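Local coordinates for protein VP5 (Halorubrum pleomorphic virus 6, PDB 6QGL) that is a viral envelope protein that probably mediates fusion of the viral membrane with that of its archaeal host, at residues 75-87 with 100-112. Numbering follows the deposited sequence.
Sequences VEHTAYTEAKIAA and VLSAANSAIDSYE
The ring of Tyr111 meets helix 73-92 with its edge: Val75 O lies in the ring plane, 3.3 Å from Tyr111 CE2, and the methyl of Ala79 sits close to that plane beside CD2. Thr78 CG2 and Glu82 OE1 approach the same ring obliquely, the Glu82 carboxylate plane standing 70° from that of the ring. With CG anti to the backbone N (chi1 -177°), Tyr111 reaches across as a knob among Val75, Thr78, Ala79 and Glu82. Tyr111 OH passes Thr78 CB at 3.4 Å and hydrogen-bonds beyond the pair to Thr25 O, while Thr78 OG1 turns back to Gly74 O in its own helix.

The two antiparallel segments, their N-to-C directions 151° apart, come nearest along an alanine seam at Ala83 and Ala104, whose CA atoms are 4.1 Å apart, and separate slightly on both sides. Ala104 CB rests 3.4 Å from Ala83 O. Ala86 CB likewise lies 3.4 Å from Ala103 O, and Val100 CG1 packs on the methyl of Ala87. On one flank Ile108 CG1 touches Ala83 CB, and both residues also meet Ile250 of helix 229-257.

No hydrogen bond joins the two segments; Ser110 OG instead bonds to Ala107 O within its own helix. This helical hairpin is therefore held across the interface by close packing of small side chains and one inserted tyrosine, whose polar end is satisfied by a third part of the chain.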
ATOM      1  N   VAL A  75       8.239  -0.712  12.843  1.00 63.47           N
ATOM      2  CA  VAL A  75       9.062   0.498  12.725  1.00 62.20           C
ATOM      3  C   VAL A  75       9.736   0.716  14.085  1.00 65.37           C
ATOM      4  O   VAL A  75      10.919   1.049  14.132  1.00 65.19           O
ATOM      5  CB  VAL A  75       8.228   1.727  12.258  1.00 65.22           C
ATOM      6  CG1 VAL A  75       9.033   3.022  12.322  1.00 64.40           C
ATOM      7  CG2 VAL A  75       7.682   1.513  10.854  1.00 65.23           C
ATOM      8  N   GLU A  76       8.981   0.466  15.178  1.00 61.35           N
ATOM      9  CA  GLU A  76       9.423   0.531  16.571  1.00 60.81           C
ATOM     10  C   GLU A  76      10.535  -0.506  16.796  1.00 65.22           C
ATOM     11  O   GLU A  76      11.544  -0.185  17.421  1.00 65.18           O
ATOM     12  CB  GLU A  76       8.222   0.274  17.503  1.00 62.38           C
ATOM     13  CG  GLU A  76       8.447   0.597  18.970  1.00 72.81           C
ATOM     14  CD  GLU A  76       7.229   0.367  19.842  1.00 94.49           C
ATOM     15  OE1 GLU A  76       7.206  -0.648  20.574  1.00 94.72           O
ATOM     16  OE2 GLU A  76       6.290   1.196  19.788  1.00 85.28           O
ATOM     17  N   HIS A  77      10.358  -1.730  16.241  1.00 61.98           N
ATOM     18  CA  HIS A  77      11.312  -2.841  16.306  1.00 62.49           C
ATOM     19  C   HIS A  77      12.611  -2.466  15.582  1.00 65.57           C
ATOM     20  O   HIS A  77      13.689  -2.636  16.150  1.00 65.65           O
ATOM     21  CB  HIS A  77      10.687  -4.116  15.704  1.00 64.51           C
ATOM     22  CG  HIS A  77      11.523  -5.353  15.847  1.00 69.32           C
ATOM     23  ND1 HIS A  77      11.686  -5.979  17.074  1.00 71.60           N
ATOM     24  CD2 HIS A  77      12.186  -6.063  14.905  1.00 72.14           C
ATOM     25  CE1 HIS A  77      12.455  -7.031  16.841  1.00 72.35           C
ATOM     26  NE2 HIS A  77      12.779  -7.125  15.552  1.00 73.15           N
ATOM     27  N   THR A  78      12.493  -1.920  14.349  1.00 61.34           N
ATOM     28  CA  THR A  78      13.604  -1.465  13.499  1.00 61.21           C
ATOM     29  C   THR A  78      14.385  -0.351  14.204  1.00 64.00           C
ATOM     30  O   THR A  78      15.619  -0.377  14.206  1.00 64.55           O
ATOM     31  CB  THR A  78      13.073  -0.995  12.120  1.00 68.51           C
ATOM     32  OG1 THR A  78      12.243  -2.008  11.555  1.00 69.56           O
ATOM     33  CG2 THR A  78      14.191  -0.654  11.136  1.00 67.05           C
ATOM     34  N   ALA A  79      13.661   0.615  14.806  1.00 58.87           N
ATOM     35  CA  ALA A  79      14.249   1.746  15.521  1.00 58.08           C
ATOM     36  C   ALA A  79      14.984   1.300  16.785  1.00 61.87           C
ATOM     37  O   ALA A  79      16.029   1.870  17.098  1.00 61.75           O
ATOM     38  CB  ALA A  79      13.182   2.769  15.855  1.00 57.80           C
ATOM     39  N   TYR A  80      14.458   0.267  17.489  1.00 58.10           N
ATOM     40  CA  TYR A  80      15.081  -0.294  18.691  1.00 58.15           C
ATOM     41  C   TYR A  80      16.365  -1.023  18.315  1.00 63.07           C
ATOM     42  O   TYR A  80      17.370  -0.837  18.998  1.00 62.53           O
ATOM     43  CB  TYR A  80      14.145  -1.280  19.411  1.00 59.30           C
ATOM     44  CG  TYR A  80      13.331  -0.731  20.566  1.00 59.88           C
ATOM     45  CD1 TYR A  80      13.951  -0.209  21.698  1.00 61.50           C
ATOM     46  CD2 TYR A  80      11.946  -0.859  20.586  1.00 60.38           C
ATOM     47  CE1 TYR A  80      13.205   0.262  22.779  1.00 61.84           C
ATOM     48  CE2 TYR A  80      11.191  -0.407  21.666  1.00 60.95           C
ATOM     49  CZ  TYR A  80      11.824   0.155  22.760  1.00 67.77           C
ATOM     50  OH  TYR A  80      11.069   0.599  23.817  1.00 68.84           O
ATOM     51  N   THR A  81      16.334  -1.851  17.235  1.00 60.93           N
ATOM     52  CA  THR A  81      17.498  -2.612  16.757  1.00 62.39           C
ATOM     53  C   THR A  81      18.656  -1.655  16.496  1.00 67.39           C
ATOM     54  O   THR A  81      19.718  -1.795  17.101  1.00 67.79           O
ATOM     55  CB  THR A  81      17.170  -3.426  15.481  1.00 69.91           C
ATOM     56  OG1 THR A  81      15.993  -4.204  15.675  1.00 69.97           O
ATOM     57  CG2 THR A  81      18.316  -4.339  15.049  1.00 69.26           C
ATOM     58  N   GLU A  82      18.407  -0.645  15.650  1.00 63.87           N
ATOM     59  CA  GLU A  82      19.387   0.346  15.220  1.00 64.26           C
ATOM     60  C   GLU A  82      19.976   1.168  16.368  1.00 66.68           C
ATOM     61  O   GLU A  82      21.195   1.336  16.422  1.00 67.51           O
ATOM     62  CB  GLU A  82      18.800   1.251  14.130  1.00 65.39           C
ATOM     63  CG  GLU A  82      19.859   1.899  13.243  1.00 80.49           C
ATOM     64  CD  GLU A  82      19.434   3.110  12.429  1.00104.28           C
ATOM     65  OE1 GLU A  82      18.215   3.281  12.195  1.00 99.05           O
ATOM     66  OE2 GLU A  82      20.327   3.881  12.005  1.00100.99           O
ATOM     67  N   ALA A  83      19.123   1.650  17.289  1.00 60.85           N
ATOM     68  CA  ALA A  83      19.551   2.440  18.443  1.00 59.88           C
ATOM     69  C   ALA A  83      20.325   1.624  19.472  1.00 63.47           C
ATOM     70  O   ALA A  83      21.299   2.135  20.030  1.00 63.59           O
ATOM     71  CB  ALA A  83      18.364   3.095  19.096  1.00 59.32           C
ATOM     72  N   LYS A  84      19.894   0.369  19.732  1.00 59.28           N
ATOM     73  CA  LYS A  84      20.564  -0.518  20.691  1.00 59.27           C
ATOM     74  C   LYS A  84      21.968  -0.855  20.244  1.00 64.84           C
ATOM     75  O   LYS A  84      22.878  -0.807  21.063  1.00 65.32           O
ATOM     76  CB  LYS A  84      19.765  -1.793  20.948  1.00 61.00           C
ATOM     77  CG  LYS A  84      18.765  -1.609  22.037  1.00 63.96           C
ATOM     78  CD  LYS A  84      17.849  -2.808  22.109  1.00 68.22           C
ATOM     79  CE  LYS A  84      16.721  -2.551  23.075  1.00 71.55           C
ATOM     80  NZ  LYS A  84      15.897  -3.756  23.296  1.00 77.26           N
ATOM     81  N   ILE A  85      22.156  -1.140  18.939  1.00 62.24           N
ATOM     82  CA  ILE A  85      23.464  -1.423  18.328  1.00 63.85           C
ATOM     83  C   ILE A  85      24.403  -0.223  18.539  1.00 69.03           C
ATOM     84  O   ILE A  85      25.516  -0.409  19.029  1.00 70.34           O
ATOM     85  CB  ILE A  85      23.319  -1.833  16.831  1.00 67.51           C
ATOM     86  CG1 ILE A  85      22.660  -3.223  16.719  1.00 68.13           C
ATOM     87  CG2 ILE A  85      24.666  -1.782  16.078  1.00 70.05           C
ATOM     88  CD1 ILE A  85      22.025  -3.526  15.415  1.00 74.88           C
ATOM     89  N   ALA A  86      23.924   1.001  18.234  1.00 65.15           N
ATOM     90  CA  ALA A  86      24.664   2.255  18.410  1.00 65.51           C
ATOM     91  C   ALA A  86      25.058   2.471  19.878  1.00 69.59           C
ATOM     92  O   ALA A  86      26.179   2.909  20.149  1.00 70.51           O
ATOM     93  CB  ALA A  86      23.830   3.426  17.913  1.00 65.07           C
ATOM     94  N   ALA A  87      24.149   2.120  20.815  1.00 65.14           N
ATOM     95  CA  ALA A  87      24.351   2.232  22.259  1.00 65.06           C
ATOM     96  C   ALA A  87      25.372   1.213  22.772  1.00 70.73           C
ATOM     97  O   ALA A  87      26.222   1.586  23.581  1.00 71.19           O
ATOM     98  CB  ALA A  87      23.026   2.066  22.992  1.00 64.41           C
ATOM     99  N   VAL A 100      26.373   7.490  25.234  1.00 67.82           N
ATOM    100  CA  VAL A 100      25.675   6.246  24.887  1.00 66.60           C
ATOM    101  C   VAL A 100      24.309   6.601  24.291  1.00 69.32           C
ATOM    102  O   VAL A 100      23.995   6.148  23.188  1.00 68.46           O
ATOM    103  CB  VAL A 100      25.571   5.265  26.095  1.00 70.15           C
ATOM    104  CG1 VAL A 100      24.671   4.071  25.778  1.00 68.96           C
ATOM    105  CG2 VAL A 100      26.956   4.788  26.538  1.00 71.40           C
ATOM    106  N   LEU A 101      23.537   7.462  24.994  1.00 65.89           N
ATOM    107  CA  LEU A 101      22.218   7.935  24.565  1.00 64.92           C
ATOM    108  C   LEU A 101      22.306   8.786  23.307  1.00 68.56           C
ATOM    109  O   LEU A 101      21.400   8.731  22.480  1.00 67.28           O
ATOM    110  CB  LEU A 101      21.510   8.708  25.690  1.00 65.07           C
ATOM    111  CG  LEU A 101      21.013   7.854  26.863  1.00 70.22           C
ATOM    112  CD1 LEU A 101      20.982   8.654  28.161  1.00 71.09           C
ATOM    113  CD2 LEU A 101      19.642   7.273  26.574  1.00 72.38           C
ATOM    114  N   SER A 102      23.410   9.549  23.156  1.00 66.14           N
ATOM    115  CA  SER A 102      23.669  10.400  21.996  1.00 66.37           C
ATOM    116  C   SER A 102      23.767   9.553  20.727  1.00 69.08           C
ATOM    117  O   SER A 102      23.136   9.894  19.730  1.00 68.29           O
ATOM    118  CB  SER A 102      24.949  11.210  22.196  1.00 72.26           C
ATOM    119  OG  SER A 102      25.055  12.261  21.251  1.00 82.89           O
ATOM    120  N   ALA A 103      24.522   8.431  20.779  1.00 65.30           N
ATOM    121  CA  ALA A 103      24.686   7.523  19.641  1.00 64.73           C
ATOM    122  C   ALA A 103      23.376   6.824  19.290  1.00 66.22           C
ATOM    123  O   ALA A 103      23.051   6.711  18.108  1.00 65.78           O
ATOM    124  CB  ALA A 103      25.765   6.500  19.932  1.00 66.52           C
ATOM    125  N   ALA A 104      22.615   6.388  20.315  1.00 61.10           N
ATOM    126  CA  ALA A 104      21.326   5.716  20.153  1.00 59.19           C
ATOM    127  C   ALA A 104      20.276   6.649  19.565  1.00 60.98           C
ATOM    128  O   ALA A 104      19.582   6.257  18.629  1.00 59.95           O
ATOM    129  CB  ALA A 104      20.851   5.170  21.486  1.00 59.42           C
ATOM    130  N   ASN A 105      20.175   7.886  20.093  1.00 56.83           N
ATOM    131  CA  ASN A 105      19.207   8.870  19.612  1.00 55.62           C
ATOM    132  C   ASN A 105      19.569   9.437  18.253  1.00 59.72           C
ATOM    133  O   ASN A 105      18.659   9.820  17.519  1.00 58.78           O
ATOM    134  CB  ASN A 105      18.955   9.971  20.635  1.00 56.16           C
ATOM    135  CG  ASN A 105      18.257   9.498  21.884  1.00 72.94           C
ATOM    136  OD1 ASN A 105      17.194   8.860  21.845  1.00 67.24           O
ATOM    137  ND2 ASN A 105      18.836   9.829  23.022  1.00 63.26           N
ATOM    138  N   SER A 106      20.877   9.455  17.889  1.00 57.54           N
ATOM    139  CA  SER A 106      21.312   9.907  16.562  1.00 58.16           C
ATOM    140  C   SER A 106      20.848   8.894  15.517  1.00 62.07           C
ATOM    141  O   SER A 106      20.502   9.285  14.403  1.00 61.76           O
ATOM    142  CB  SER A 106      22.823  10.084  16.497  1.00 63.30           C
ATOM    143  OG  SER A 106      23.238  11.186  17.287  1.00 71.46           O
ATOM    144  N   ALA A 107      20.804   7.597  15.892  1.00 58.81           N
ATOM    145  CA  ALA A 107      20.316   6.520  15.034  1.00 58.53           C
ATOM    146  C   ALA A 107      18.805   6.675  14.834  1.00 61.16           C
ATOM    147  O   ALA A 107      18.346   6.594  13.693  1.00 61.09           O
ATOM    148  CB  ALA A 107      20.639   5.170  15.647  1.00 59.56           C
ATOM    149  N   ILE A 108      18.049   6.960  15.924  1.00 56.50           N
ATOM    150  CA  ILE A 108      16.601   7.196  15.878  1.00 54.98           C
ATOM    151  C   ILE A 108      16.316   8.439  15.022  1.00 59.17           C
ATOM    152  O   ILE A 108      15.439   8.380  14.166  1.00 58.86           O
ATOM    153  CB  ILE A 108      15.927   7.289  17.292  1.00 57.22           C
ATOM    154  CG1 ILE A 108      16.265   6.066  18.169  1.00 57.69           C
ATOM    155  CG2 ILE A 108      14.390   7.437  17.171  1.00 56.66           C
ATOM    156  CD1 ILE A 108      16.185   6.326  19.670  1.00 63.80           C
ATOM    157  N   ASP A 109      17.080   9.536  15.223  1.00 55.89           N
ATOM    158  CA  ASP A 109      16.910  10.786  14.472  1.00 55.64           C
ATOM    159  C   ASP A 109      16.991  10.581  12.969  1.00 59.18           C
ATOM    160  O   ASP A 109      16.104  11.043  12.262  1.00 58.37           O
ATOM    161  CB  ASP A 109      17.916  11.863  14.927  1.00 58.62           C
ATOM    162  CG  ASP A 109      17.683  12.432  16.312  1.00 67.27           C
ATOM    163  OD1 ASP A 109      16.610  12.226  16.858  1.00 67.24           O
ATOM    164  OD2 ASP A 109      18.577  13.101  16.832  1.00 72.78           O
ATOM    165  N   SER A 110      18.021   9.860  12.489  1.00 56.20           N
ATOM    166  CA  SER A 110      18.197   9.569  11.068  1.00 56.44           C
ATOM    167  C   SER A 110      17.093   8.651  10.546  1.00 58.74           C
ATOM    168  O   SER A 110      16.632   8.851   9.425  1.00 58.66           O
ATOM    169  CB  SER A 110      19.563   8.951  10.806  1.00 61.97           C
ATOM    170  OG  SER A 110      19.669   7.700  11.458  1.00 73.77           O
ATOM    171  N   TYR A 111      16.657   7.665  11.356  1.00 53.85           N
ATOM    172  CA  TYR A 111      15.609   6.725  10.968  1.00 52.67           C
ATOM    173  C   TYR A 111      14.247   7.406  10.885  1.00 55.27           C
ATOM    174  O   TYR A 111      13.553   7.233   9.884  1.00 54.96           O
ATOM    175  CB  TYR A 111      15.610   5.477  11.871  1.00 53.56           C
ATOM    176  CG  TYR A 111      14.608   4.392  11.517  1.00 54.65           C
ATOM    177  CD1 TYR A 111      14.380   4.020  10.189  1.00 56.85           C
ATOM    178  CD2 TYR A 111      13.749   3.879  12.480  1.00 54.77           C
ATOM    179  CE1 TYR A 111      13.409   3.077   9.853  1.00 56.91           C
ATOM    180  CE2 TYR A 111      12.762   2.946  12.155  1.00 55.52           C
ATOM    181  CZ  TYR A 111      12.609   2.531  10.841  1.00 62.36           C
ATOM    182  OH  TYR A 111      11.636   1.621  10.507  1.00 62.74           O
ATOM    183  N   GLU A 112      13.888   8.209  11.909  1.00 50.82           N
ATOM    184  CA  GLU A 112      12.628   8.956  11.970  1.00 49.64           C
ATOM    185  C   GLU A 112      12.533   9.966  10.831  1.00 53.68           C
ATOM    186  O   GLU A 112      11.467  10.080  10.229  1.00 53.10           O
ATOM    187  CB  GLU A 112      12.453   9.646  13.331  1.00 50.62           C
ATOM    188  CG  GLU A 112      11.087  10.298  13.522  1.00 58.69           C
ATOM    189  CD  GLU A 112      10.774  10.858  14.896  1.00 75.67           C
ATOM    190  OE1 GLU A 112      11.491  10.506  15.858  1.00 64.84           O
ATOM    191  OE2 GLU A 112       9.804  11.644  15.013  1.00 69.54           O
TER